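Alpha,alpha-trehalose-phosphate synthase (UDP-forming) (Burkholderia xenovorans, PDB 5HXA) belongs to glycosyltransferase family 20 and has the two-domain GT-B architecture, each domain built round its own beta-sheet. Local coordinates at residues D439-A442 and P443-E446. Residues are numbered along the deposited sequence; the frame is centred on the assembly and turned at random.
Sequences DMMA and PMRE
M441 and R445 meet one turn apart in helix 430-446, near the C-terminal end of the chain's GT-B fold, a helix kinked where P443 interrupts the backbone hydrogen bonds. The methyl CE of M441 sits over one face of the R445 guanidinium, 3.5 Å from NH2, while CB of M441 lies 3.7 Å from NH1. The bends of M441 at chi2 (-66°) and chi3 (-78°) bring its CE over that guanidinium and its SD to M444 CE, at 3.7 Å. Elsewhere round the helix, P443 has no amide hydrogen to offer the turn before it, and its ring carbon CD occupies that place, 3.0 Å from D439 O. Past the proline the bonds return: M444 N to M440 O is weak at 3.3 Å, and R445 N to M441 O is 2.9 Å. Further out, M440 and M444 pack on V381 of helix 375-382, and M441 and R445 touch P238 at the start of helix 238-247, joining the kinked segment to two neighbouring helices. The R445 chain is extended from CG to NE, and at its far end NE forms a salt bridge with D239 OD1.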
loop_
_atom_site.group_PDB
_atom_site.type_symbol
_atom_site.label_atom_id
_atom_site.label_comp_id
_atom_site.label_asym_id
_atom_site.label_seq_id
_atom_site.Cartn_x
_atom_site.Cartn_y
_atom_site.Cartn_z
ATOM N N ASP A 439 25.971 19.463 -9.266
ATOM C CA ASP A 439 25.951 18.019 -9.025
ATOM C C ASP A 439 24.738 17.360 -9.661
ATOM O O ASP A 439 24.796 16.179 -10.013
ATOM C CB ASP A 439 25.947 17.709 -7.520
ATOM C CG ASP A 439 27.299 17.948 -6.855
ATOM O OD1 ASP A 439 28.263 18.318 -7.552
ATOM O OD2 ASP A 439 27.395 17.753 -5.623
ATOM N N MET A 440 23.619 18.085 -9.775
ATOM C CA MET A 440 22.419 17.554 -10.405
ATOM C C MET A 440 22.434 17.714 -11.922
ATOM O O MET A 440 21.978 16.815 -12.638
ATOM C CB MET A 440 21.180 18.230 -9.809
ATOM C CG MET A 440 20.923 17.817 -8.363
ATOM S SD MET A 440 19.383 18.507 -7.734
ATOM C CE MET A 440 19.865 20.200 -7.401
ATOM N N MET A 441 22.986 18.825 -12.429
ATOM C CA MET A 441 23.038 19.047 -13.875
ATOM C C MET A 441 23.903 18.004 -14.582
ATOM O O MET A 441 23.595 17.587 -15.706
ATOM C CB MET A 441 23.564 20.456 -14.178
ATOM C CG MET A 441 22.593 21.581 -13.819
ATOM S SD MET A 441 21.100 21.537 -14.839
ATOM C CE MET A 441 21.693 22.261 -16.373
ATOM N N ALA A 442 25.004 17.591 -13.962
ATOM C CA ALA A 442 25.920 16.682 -14.655
ATOM C C ALA A 442 25.276 15.345 -15.005
ATOM O O ALA A 442 25.368 14.934 -16.175
ATOM C CB ALA A 442 27.198 16.495 -13.828
ATOM N N PRO A 443 24.627 14.618 -14.084
ATOM C CA PRO A 443 23.975 13.367 -14.500
ATOM C C PRO A 443 22.757 13.593 -15.380
ATOM O O PRO A 443 22.449 12.728 -16.209
ATOM C CB PRO A 443 23.601 12.700 -13.166
ATOM C CG PRO A 443 23.465 13.829 -12.224
ATOM C CD PRO A 443 24.537 14.800 -12.624
ATOM N N MET A 444 22.064 14.731 -15.247
ATOM C CA MET A 444 20.954 14.999 -16.161
ATOM C C MET A 444 21.444 15.199 -17.590
ATOM O O MET A 444 20.740 14.831 -18.540
ATOM C CB MET A 444 20.155 16.224 -15.708
ATOM C CG MET A 444 19.314 15.986 -14.455
ATOM S SD MET A 444 17.973 17.183 -14.302
ATOM C CE MET A 444 18.854 18.688 -13.903
ATOM N N ARG A 445 22.628 15.789 -17.762
ATOM C CA ARG A 445 23.213 15.898 -19.093
ATOM C C ARG A 445 23.659 14.536 -19.602
ATOM O O ARG A 445 23.523 14.228 -20.793
ATOM C CB ARG A 445 24.404 16.860 -19.079
ATOM C CG ARG A 445 24.041 18.314 -18.886
ATOM C CD ARG A 445 25.260 19.212 -19.065
ATOM N NE ARG A 445 24.906 20.616 -18.888
ATOM C CZ ARG A 445 25.281 21.350 -17.848
ATOM N NH1 ARG A 445 26.044 20.818 -16.898
ATOM N NH2 ARG A 445 24.904 22.618 -17.768
ATOM N N GLU A 446 24.203 13.710 -18.711
ATOM C CA GLU A 446 24.732 12.418 -19.135
ATOM C C GLU A 446 23.605 11.436 -19.430
ATOM O O GLU A 446 23.679 10.660 -20.389
ATOM C CB GLU A 446 25.674 11.884 -18.057
ATOM C CG GLU A 446 26.207 10.495 -18.303
ATOM C CD GLU A 446 27.326 10.146 -17.344
ATOM O OE1 GLU A 446 28.459 9.911 -17.812
ATOM O OE2 GLU A 446 27.073 10.133 -16.119
#